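PDB 2D4E: 5-carboxymethyl-2-hydroxymuconate semialdehyde dehydrogenase from Thermus thermophilus, which probably oxidises 5-carboxymethyl-2-hydroxymuconate semialdehyde to the corresponding carboxylic acid, passing hydride to NAD as a member of the aldehyde dehydrogenase family. Local coordinates for residues R25-F30 / L224-G229; S40-P45 / A58-E63; D104-M109 / P202-K207. All blocks are in the same frame, centred on the assembly; numbering follows the deposited sequence.

Contact 1: residues R25-F30 / L224-G229. With NAD (nicotinamide-adenine-dinucleotide), chain K.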
loop_
_atom_site.group_PDB
_atom_site.type_symbol
_atom_site.label_atom_id
_atom_site.label_comp_id
_atom_site.label_asym_id
_atom_site.label_seq_id
_atom_site.Cartn_x
_atom_site.Cartn_y
_atom_site.Cartn_z
ATOM N N ARG C 25 13.484 -45.644 -16.847
ATOM C CA ARG C 25 12.419 -45.380 -15.889
ATOM C C ARG C 25 11.198 -44.606 -16.383
ATOM O O ARG C 25 11.299 -43.443 -16.782
ATOM C CB ARG C 25 13.007 -44.659 -14.668
ATOM C CG ARG C 25 14.082 -45.451 -13.947
ATOM C CD ARG C 25 13.520 -46.776 -13.433
ATOM N NE ARG C 25 12.614 -46.590 -12.302
ATOM C CZ ARG C 25 13.011 -46.261 -11.074
ATOM N NH1 ARG C 25 14.302 -46.086 -10.817
ATOM N NH2 ARG C 25 12.116 -46.102 -10.105
ATOM N N PRO C 26 10.020 -45.249 -16.358
ATOM C CA PRO C 26 8.796 -44.576 -16.803
ATOM C C PRO C 26 8.525 -43.404 -15.860
ATOM O O PRO C 26 8.779 -43.503 -14.659
ATOM C CB PRO C 26 7.733 -45.666 -16.672
ATOM C CG PRO C 26 8.520 -46.938 -16.867
ATOM C CD PRO C 26 9.769 -46.671 -16.065
ATOM N N ALA C 27 8.030 -42.294 -16.396
ATOM C CA ALA C 27 7.727 -41.128 -15.565
ATOM C C ALA C 27 6.365 -41.372 -14.915
ATOM O O ALA C 27 5.343 -41.391 -15.596
ATOM C CB ALA C 27 7.693 -39.866 -16.425
ATOM N N LEU C 28 6.352 -41.557 -13.600
ATOM C CA LEU C 28 5.104 -41.843 -12.892
ATOM C C LEU C 28 4.429 -40.645 -12.237
ATOM O O LEU C 28 5.011 -39.565 -12.114
ATOM C CB LEU C 28 5.352 -42.910 -11.823
ATOM C CG LEU C 28 5.954 -44.240 -12.296
ATOM C CD1 LEU C 28 6.260 -45.124 -11.097
ATOM C CD2 LEU C 28 4.985 -44.926 -13.237
ATOM N N HIS C 29 3.185 -40.850 -11.820
ATOM C CA HIS C 29 2.430 -39.815 -11.133
ATOM C C HIS C 29 2.956 -39.797 -9.707
ATOM O O HIS C 29 3.625 -40.731 -9.272
ATOM C CB HIS C 29 0.937 -40.164 -11.048
ATOM C CG HIS C 29 0.327 -40.603 -12.341
ATOM N ND1 HIS C 29 0.255 -39.786 -13.450
ATOM C CD2 HIS C 29 -0.272 -41.767 -12.692
ATOM C CE1 HIS C 29 -0.364 -40.428 -14.426
ATOM N NE2 HIS C 29 -0.693 -41.631 -13.991
ATOM N N PHE C 30 2.665 -38.720 -8.989
ATOM C CA PHE C 30 3.038 -38.632 -7.591
ATOM C C PHE C 30 1.725 -38.274 -6.907
ATOM O O PHE C 30 1.229 -37.152 -7.034
ATOM C CB PHE C 30 4.073 -37.542 -7.324
ATOM C CG PHE C 30 4.639 -37.604 -5.938
ATOM C CD1 PHE C 30 5.599 -38.560 -5.611
ATOM C CD2 PHE C 30 4.161 -36.762 -4.935
ATOM C CE1 PHE C 30 6.075 -38.680 -4.306
ATOM C CE2 PHE C 30 4.630 -36.872 -3.622
ATOM C CZ PHE C 30 5.589 -37.835 -3.309
ATOM N N LEU C 224 1.185 -34.976 -8.600
ATOM C CA LEU C 224 1.449 -34.905 -10.025
ATOM C C LEU C 224 0.699 -35.978 -10.792
ATOM O O LEU C 224 0.689 -37.147 -10.399
ATOM C CB LEU C 224 2.946 -35.064 -10.275
ATOM C CG LEU C 224 3.352 -35.480 -11.689
ATOM C CD1 LEU C 224 3.010 -34.366 -12.670
ATOM C CD2 LEU C 224 4.838 -35.795 -11.718
ATOM N N VAL C 225 0.062 -35.574 -11.884
ATOM C CA VAL C 225 -0.657 -36.513 -12.733
ATOM C C VAL C 225 -0.250 -36.252 -14.181
ATOM O O VAL C 225 -0.525 -35.185 -14.726
ATOM C CB VAL C 225 -2.188 -36.358 -12.609
ATOM C CG1 VAL C 225 -2.877 -37.387 -13.492
ATOM C CG2 VAL C 225 -2.623 -36.544 -11.161
ATOM N N GLN C 226 0.426 -37.223 -14.784
ATOM C CA GLN C 226 0.868 -37.109 -16.168
ATOM C C GLN C 226 -0.291 -37.509 -17.068
ATOM O O GLN C 226 -1.132 -38.323 -16.683
ATOM C CB GLN C 226 2.056 -38.038 -16.425
ATOM C CG GLN C 226 3.282 -37.732 -15.596
ATOM C CD GLN C 226 4.100 -36.585 -16.158
ATOM O OE1 GLN C 226 3.647 -35.857 -17.039
ATOM N NE2 GLN C 226 5.311 -36.417 -15.641
ATOM N N GLY C 227 -0.346 -36.942 -18.268
ATOM C CA GLY C 227 -1.427 -37.303 -19.167
ATOM C C GLY C 227 -1.821 -36.240 -20.168
ATOM O O GLY C 227 -1.352 -35.102 -20.110
ATOM N N PHE C 228 -2.705 -36.623 -21.083
ATOM C CA PHE C 228 -3.181 -35.736 -22.137
ATOM C C PHE C 228 -4.126 -34.659 -21.617
ATOM O O PHE C 228 -4.809 -34.849 -20.609
ATOM C CB PHE C 228 -3.881 -36.564 -23.219
ATOM C CG PHE C 228 -2.996 -37.598 -23.857
ATOM C CD1 PHE C 228 -3.519 -38.821 -24.266
ATOM C CD2 PHE C 228 -1.640 -37.347 -24.067
ATOM C CE1 PHE C 228 -2.703 -39.785 -24.875
ATOM C CE2 PHE C 228 -0.819 -38.298 -24.674
ATOM C CZ PHE C 228 -1.350 -39.520 -25.079
ATOM N N GLY C 229 -4.167 -33.532 -22.318
ATOM C CA GLY C 229 -5.032 -32.433 -21.922
ATOM C C GLY C 229 -6.504 -32.801 -21.837
ATOM O O GLY C 229 -7.184 -32.458 -20.863
HETATM P PA NAD K . -1.884 -26.143 -24.729
HETATM O O1A NAD K . -2.549 -27.121 -25.582
HETATM O O2A NAD K . -2.813 -25.109 -24.240
HETATM O O5B NAD K . -1.184 -26.787 -23.414
HETATM C C5B NAD K . -1.227 -26.218 -22.063
HETATM C C4B NAD K . -1.761 -27.279 -21.126
HETATM O O4B NAD K . -3.157 -27.396 -21.478
HETATM C C3B NAD K . -1.180 -28.703 -21.349
HETATM O O3B NAD K . -0.653 -29.236 -20.116
HETATM C C2B NAD K . -2.388 -29.476 -21.904
HETATM O O2B NAD K . -2.375 -30.879 -21.558
HETATM C C1B NAD K . -3.546 -28.709 -21.299
HETATM N N9A NAD K . -4.786 -28.908 -22.028
HETATM C C8A NAD K . -5.003 -28.980 -23.392
HETATM N N7A NAD K . -6.299 -29.180 -23.726
HETATM C C5A NAD K . -6.931 -29.233 -22.484
HETATM C C6A NAD K . -8.317 -29.425 -22.118
HETATM N N6A NAD K . -9.291 -29.601 -23.014
HETATM N N1A NAD K . -8.602 -29.422 -20.760
HETATM C C2A NAD K . -7.582 -29.240 -19.831
HETATM N N3A NAD K . -6.291 -29.060 -20.073
HETATM C C4A NAD K . -6.017 -29.064 -21.421
HETATM O O3 NAD K . -0.734 -25.552 -25.532
HETATM P PN NAD K . 0.848 -25.470 -25.483
HETATM O O1N NAD K . 1.310 -25.961 -26.797
HETATM O O2N NAD K . 1.336 -26.203 -24.303
HETATM O O5D NAD K . 0.849 -23.921 -25.446
HETATM C C5D NAD K . 1.879 -23.046 -25.836
HETATM C C4D NAD K . 1.108 -21.789 -25.578
HETATM O O4D NAD K . 1.244 -21.339 -24.212
HETATM C C3D NAD K . 1.370 -20.618 -26.514
HETATM O O3D NAD K . 0.159 -20.052 -27.052
HETATM C C2D NAD K . 2.150 -19.678 -25.596
HETATM O O2D NAD K . 2.024 -18.311 -26.039
HETATM C C1D NAD K . 1.516 -19.971 -24.254
HETATM N N1N NAD K . 2.357 -19.575 -23.112
HETATM C C2N NAD K . 1.892 -18.436 -22.471
HETATM C C3N NAD K . 2.640 -17.990 -21.392
HETATM C C7N NAD K . 2.253 -16.740 -20.617
HETATM O O7N NAD K . 2.950 -16.404 -19.676
HETATM N N7N NAD K . 1.170 -16.029 -20.978
HETATM C C4N NAD K . 3.859 -18.689 -20.961
HETATM C C5N NAD K . 4.211 -19.846 -21.716
HETATM C C6N NAD K . 3.522 -20.343 -22.788
#
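The imidazole of His29 meets loop 224-229 at its edge: Gln226 N lies only 7° out of the ring plane and donates a hydrogen bond to ND1, 2.9 Å away. Val225 CA and Leu224 O approach the same ring obliquely, whereas the Phe30 ring turns away from the loop and meets Phe35 edge to face. With chi1 of -49°, CG of His29 stands anti to its carbonyl carbon, which swings the ring toward the loop, and chi2 of -62° presents ND1 to Gln226 N. One residue on, Phe30 and Leu224 form a single antiparallel hydrogen-bonded bridge, Leu224 N reaching a lone pair of Phe30 O at 2.7 Å. Their CB atoms also pack at 4.0 Å. The Gln226 side chain bends at CG, and its buried NE2 bonds to Pro202 O and Thr206 OG1. Beyond it, the backbone angles of Gly227 demand glycine, and a side chain on Gly229 would strike the adenine of NAD; the ribose hydroxyl O2B of the cofactor lies 3.1 Å from Gly229 CA. Because ND1 accepts a hydrogen bond while NE2 is hydrogen-bonded to Ser38 OG, His29 is probably a neutral imidazole protonated on NE2, tying strand 29-31 to the loop that leads into the NAD site.

Contact 2: residues S40-P45 / A58-E63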
loop_
_atom_site.group_PDB
_atom_site.type_symbol
_atom_site.label_atom_id
_atom_site.label_comp_id
_atom_site.label_asym_id
_atom_site.label_seq_id
_atom_site.Cartn_x
_atom_site.Cartn_y
_atom_site.Cartn_z
ATOM N N SER C 40 -4.692 -48.283 -15.013
ATOM C CA SER C 40 -4.809 -49.048 -16.251
ATOM C C SER C 40 -3.451 -49.578 -16.717
ATOM O O SER C 40 -3.382 -50.442 -17.592
ATOM C CB SER C 40 -5.412 -48.176 -17.358
ATOM O OG SER C 40 -4.474 -47.216 -17.818
ATOM N N GLY C 41 -2.377 -49.054 -16.135
ATOM C CA GLY C 41 -1.042 -49.483 -16.517
ATOM C C GLY C 41 -0.580 -48.836 -17.815
ATOM O O GLY C 41 0.564 -49.004 -18.235
ATOM N N GLU C 42 -1.476 -48.091 -18.447
ATOM C CA GLU C 42 -1.174 -47.422 -19.703
ATOM C C GLU C 42 -0.127 -46.318 -19.579
ATOM O O GLU C 42 -0.001 -45.666 -18.539
ATOM C CB GLU C 42 -2.451 -46.831 -20.301
ATOM C CG GLU C 42 -3.386 -47.858 -20.911
ATOM C CD GLU C 42 -4.615 -47.223 -21.540
ATOM O OE1 GLU C 42 -4.459 -46.224 -22.278
ATOM O OE2 GLU C 42 -5.734 -47.728 -21.305
ATOM N N THR C 43 0.626 -46.124 -20.657
ATOM C CA THR C 43 1.647 -45.089 -20.705
ATOM C C THR C 43 1.625 -44.463 -22.095
ATOM O O THR C 43 0.964 -44.966 -23.003
ATOM C CB THR C 43 3.069 -45.660 -20.460
ATOM O OG1 THR C 43 3.393 -46.597 -21.492
ATOM C CG2 THR C 43 3.157 -46.349 -19.107
ATOM N N PHE C 44 2.336 -43.352 -22.250
ATOM C CA PHE C 44 2.429 -42.680 -23.536
ATOM C C PHE C 44 3.881 -42.240 -23.697
ATOM O O PHE C 44 4.550 -41.887 -22.725
ATOM C CB PHE C 44 1.456 -41.491 -23.608
ATOM C CG PHE C 44 1.801 -40.347 -22.689
ATOM C CD1 PHE C 44 2.627 -39.312 -23.124
ATOM C CD2 PHE C 44 1.284 -40.297 -21.397
ATOM C CE1 PHE C 44 2.929 -38.242 -22.286
ATOM C CE2 PHE C 44 1.582 -39.229 -20.550
ATOM C CZ PHE C 44 2.404 -38.199 -20.996
ATOM N N PRO C 45 4.396 -42.275 -24.928
ATOM C CA PRO C 45 5.786 -41.878 -25.153
ATOM C C PRO C 45 6.003 -40.387 -25.357
ATOM O O PRO C 45 5.077 -39.646 -25.690
ATOM C CB PRO C 45 6.151 -42.661 -26.399
ATOM C CG PRO C 45 4.876 -42.533 -27.213
ATOM C CD PRO C 45 3.768 -42.747 -26.179
ATOM N N ALA C 58 5.679 -42.001 -20.054
ATOM C CA ALA C 58 5.099 -41.434 -18.848
ATOM C C ALA C 58 3.721 -42.050 -18.641
ATOM O O ALA C 58 3.018 -42.342 -19.609
ATOM C CB ALA C 58 4.984 -39.916 -18.985
ATOM N N ALA C 59 3.339 -42.245 -17.380
ATOM C CA ALA C 59 2.036 -42.823 -17.052
ATOM C C ALA C 59 0.902 -41.995 -17.659
ATOM O O ALA C 59 0.904 -40.764 -17.579
ATOM C CB ALA C 59 1.870 -42.908 -15.540
ATOM N N ARG C 60 -0.066 -42.674 -18.264
ATOM C CA ARG C 60 -1.193 -41.994 -18.886
ATOM C C ARG C 60 -2.332 -41.852 -17.888
ATOM O O ARG C 60 -3.190 -42.726 -17.782
ATOM C CB ARG C 60 -1.658 -42.775 -20.117
ATOM C CG ARG C 60 -2.756 -42.092 -20.913
ATOM C CD ARG C 60 -2.980 -42.798 -22.236
ATOM N NE ARG C 60 -4.066 -42.194 -23.002
ATOM C CZ ARG C 60 -4.406 -42.564 -24.232
ATOM N NH1 ARG C 60 -3.745 -43.538 -24.842
ATOM N NH2 ARG C 60 -5.411 -41.964 -24.854
ATOM N N GLY C 61 -2.330 -40.739 -17.163
ATOM C CA GLY C 61 -3.349 -40.494 -16.155
ATOM C C GLY C 61 -4.718 -40.112 -16.678
ATOM O O GLY C 61 -4.844 -39.460 -17.716
ATOM N N GLY C 62 -5.747 -40.524 -15.943
ATOM C CA GLY C 62 -7.117 -40.225 -16.324
ATOM C C GLY C 62 -7.931 -39.771 -15.126
ATOM O O GLY C 62 -7.368 -39.394 -14.097
ATOM N N GLU C 63 -9.256 -39.815 -15.256
ATOM C CA GLU C 63 -10.168 -39.403 -14.194
ATOM C C GLU C 63 -9.850 -40.001 -12.836
ATOM O O GLU C 63 -9.944 -39.320 -11.821
ATOM C CB GLU C 63 -11.606 -39.779 -14.551
ATOM C CG GLU C 63 -12.126 -39.156 -15.831
ATOM C CD GLU C 63 -13.572 -39.536 -16.112
ATOM O OE1 GLU C 63 -14.091 -39.154 -17.184
ATOM O OE2 GLU C 63 -14.191 -40.214 -15.260
HETATM O O HOH W 1 -5.606 -44.424 -18.054
HETATM O O HOH W 2 -0.667 -44.320 -24.834
#
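Phe44 and Ala58 make the dense part of this contact, with CB of Ala58 set over one face of the phenyl ring. The methyl lies 4.1 Å from the ring centroid and 29° off its normal, a CH-pi contact that alanine's small side chain allows. At the rim stand Ala59 O and, in plane, Arg60 CA. CG of Phe44 takes the crowded position between N and carbonyl carbon (chi1 68°), which folds the ring back across the neighbouring strand. With Phe44 cut back to an alanine, the Ala58 methyl would probably lose its aromatic cover and a gap would open beside Phe228 and Pro202. Strands 43-48 and 53-59 form a beta hairpin whose first strand supplies Ser46 and Leu47 to a sodium site; Phe44 and Ala58 form a hydrogen-bonded antiparallel pair, with Ala58 N to Phe44 O at 2.9 Å, and Thr43 and Ala59 a non-hydrogen-bonded one. Toward solvent the fit slackens. Glu42 OE1 and Arg60 NH1 form only a long salt bridge of 3.8 Å, their planar groups nearly perpendicular, and Arg60 NH2 pairs instead with Glu231. Ser40 OG accepts from Glu42 N in an ST turn, and a water links that hydroxyl to Arg60 O.

Contact 3: residues D104-M109 / P202-K207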
loop_
_atom_site.group_PDB
_atom_site.type_symbol
_atom_site.label_atom_id
_atom_site.label_comp_id
_atom_site.label_asym_id
_atom_site.label_seq_id
_atom_site.Cartn_x
_atom_site.Cartn_y
_atom_site.Cartn_z
ATOM N N ASP C 104 22.085 -29.888 -12.882
ATOM C CA ASP C 104 22.594 -30.521 -14.096
ATOM C C ASP C 104 21.605 -31.535 -14.674
ATOM O O ASP C 104 21.339 -31.533 -15.878
ATOM C CB ASP C 104 23.940 -31.210 -13.826
ATOM C CG ASP C 104 25.048 -30.224 -13.467
ATOM O OD1 ASP C 104 24.854 -28.997 -13.619
ATOM O OD2 ASP C 104 26.129 -30.683 -13.041
ATOM N N GLU C 105 21.068 -32.398 -13.815
ATOM C CA GLU C 105 20.110 -33.413 -14.244
ATOM C C GLU C 105 18.863 -32.763 -14.853
ATOM O O GLU C 105 18.401 -33.172 -15.922
ATOM C CB GLU C 105 19.689 -34.282 -13.056
ATOM C CG GLU C 105 20.823 -35.005 -12.349
ATOM C CD GLU C 105 20.480 -35.330 -10.897
ATOM O OE1 GLU C 105 19.377 -35.858 -10.638
ATOM O OE2 GLU C 105 21.314 -35.058 -10.010
ATOM N N LEU C 106 18.316 -31.763 -14.156
ATOM C CA LEU C 106 17.119 -31.052 -14.611
ATOM C C LEU C 106 17.335 -30.388 -15.974
ATOM O O LEU C 106 16.483 -30.466 -16.865
ATOM C CB LEU C 106 16.699 -29.999 -13.567
ATOM C CG LEU C 106 16.049 -30.540 -12.276
ATOM C CD1 LEU C 106 16.039 -29.478 -11.186
ATOM C CD2 LEU C 106 14.627 -31.007 -12.583
ATOM N N ALA C 107 18.480 -29.740 -16.137
ATOM C CA ALA C 107 18.796 -29.072 -17.389
ATOM C C ALA C 107 18.860 -30.077 -18.529
ATOM O O ALA C 107 18.232 -29.891 -19.569
ATOM C CB ALA C 107 20.120 -28.337 -17.266
ATOM N N VAL C 108 19.619 -31.148 -18.336
ATOM C CA VAL C 108 19.752 -32.162 -19.371
ATOM C C VAL C 108 18.409 -32.800 -19.705
ATOM O O VAL C 108 18.059 -32.969 -20.875
ATOM C CB VAL C 108 20.741 -33.272 -18.946
ATOM C CG1 VAL C 108 20.746 -34.384 -19.983
ATOM C CG2 VAL C 108 22.144 -32.688 -18.794
ATOM N N MET C 109 17.659 -33.148 -18.671
ATOM C CA MET C 109 16.364 -33.776 -18.862
ATOM C C MET C 109 15.435 -32.918 -19.722
ATOM O O MET C 109 14.902 -33.380 -20.735
ATOM C CB MET C 109 15.717 -34.036 -17.503
ATOM C CG MET C 109 14.440 -34.833 -17.572
ATOM S SD MET C 109 13.846 -35.225 -15.921
ATOM C CE MET C 109 15.144 -36.312 -15.357
ATOM N N PRO C 202 6.919 -34.351 -20.459
ATOM C CA PRO C 202 6.544 -34.790 -19.111
ATOM C C PRO C 202 7.628 -35.105 -18.088
ATOM O O PRO C 202 7.401 -34.977 -16.885
ATOM C CB PRO C 202 5.700 -36.018 -19.399
ATOM C CG PRO C 202 6.492 -36.659 -20.505
ATOM C CD PRO C 202 6.870 -35.484 -21.405
ATOM N N PHE C 203 8.799 -35.517 -18.558
ATOM C CA PHE C 203 9.886 -35.928 -17.670
ATOM C C PHE C 203 10.312 -35.007 -16.533
ATOM O O PHE C 203 10.403 -35.444 -15.385
ATOM C CB PHE C 203 11.102 -36.303 -18.518
ATOM C CG PHE C 203 10.815 -37.386 -19.507
ATOM C CD1 PHE C 203 11.239 -37.274 -20.824
ATOM C CD2 PHE C 203 10.061 -38.494 -19.135
ATOM C CE1 PHE C 203 10.909 -38.252 -21.762
ATOM C CE2 PHE C 203 9.728 -39.472 -20.064
ATOM C CZ PHE C 203 10.152 -39.349 -21.379
ATOM N N THR C 204 10.583 -33.746 -16.842
ATOM C CA THR C 204 11.014 -32.795 -15.829
ATOM C C THR C 204 10.064 -32.699 -14.623
ATOM O O THR C 204 10.511 -32.501 -13.495
ATOM C CB THR C 204 11.188 -31.395 -16.449
ATOM O OG1 THR C 204 12.145 -31.465 -17.515
ATOM C CG2 THR C 204 11.667 -30.401 -15.401
ATOM N N ALA C 205 8.763 -32.837 -14.860
ATOM C CA ALA C 205 7.785 -32.751 -13.779
ATOM C C ALA C 205 7.925 -33.920 -12.799
ATOM O O ALA C 205 7.860 -33.732 -11.586
ATOM C CB ALA C 205 6.367 -32.704 -14.356
ATOM N N THR C 206 8.108 -35.128 -13.318
ATOM C CA THR C 206 8.277 -36.284 -12.445
ATOM C C THR C 206 9.552 -36.095 -11.626
ATOM O O THR C 206 9.609 -36.465 -10.452
ATOM C CB THR C 206 8.360 -37.593 -13.258
ATOM O OG1 THR C 206 7.035 -38.010 -13.623
ATOM C CG2 THR C 206 9.042 -38.690 -12.449
ATOM N N LYS C 207 10.568 -35.502 -12.247
ATOM C CA LYS C 207 11.833 -35.244 -11.565
ATOM C C LYS C 207 11.614 -34.224 -10.441
ATOM O O LYS C 207 12.148 -34.366 -9.334
ATOM C CB LYS C 207 12.868 -34.711 -12.562
ATOM C CG LYS C 207 14.235 -34.436 -11.951
ATOM C CD LYS C 207 14.878 -35.703 -11.387
ATOM C CE LYS C 207 16.266 -35.403 -10.844
ATOM N NZ LYS C 207 16.992 -36.633 -10.426
#
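Met109 and Lys207 bury the most surface here, about 90 Å² each, and Leu106 follows. The thioether of Met109 lies across helix 203-214: SD is 3.5 Å from Lys207 CB and equally near Phe203 O, while Met109 CG packs on Phe203 CB at 3.8 Å. Methionine suits the place because its slim, unbranched chain can thread between the helices and bend at the sulfur, bringing CE against the aliphatic part of Lys207. That lysine is amphipathic in use. Its CG rests 3.5 Å from Leu106 CD2, and a turn at chi2 (62°) carries the chain across to Glu105, whose side chain it meets at about a right angle. Lys207 NZ meets Glu105 OE1 nearly along its C-O axis in a salt bridge, modelled at a doubtfully short 2.5 Å. Glu105 OE2 is hydrogen-bonded to ND1 of His102, just before helix 103-114, which gives the carboxylate a second hold. Leu106 reaches Thr204, methyl to methyl. The two helical segments run almost antiparallel, at 160°, with axes 9.8 Å apart. Leu22 of helix 12-24 touches both Met109 and Phe203, Val125 of helix 118-136 backs Leu106, and Phe203 N bonds to Asp113, a sodium-site residue of helix 103-114.

Contact 1 joins the earliest and latest of the six segments; contact 2 and then contact 3 fall between its two halves. The centres of contacts 1 and 2 are about 7 Å apart, those of 1 and 3 about 13 Å, of 2 and 3 about 19 Å, so contact 1 lies between the others. Backbone bonds from Ala27 to Ala59 and from Gln226 to Gly61 join it to the hairpin 43-48/53-59; Thr206, bonded to Leu28 O, joins it to helix 203-214. Strand 222-224 edges the five-stranded parallel sheet of the NAD-binding part; the early strands 29-31 and 43-48/53-59 pack beside that edge, while contact 3 joins helix 103-114 to helix 203-214, which precedes strand 222-224.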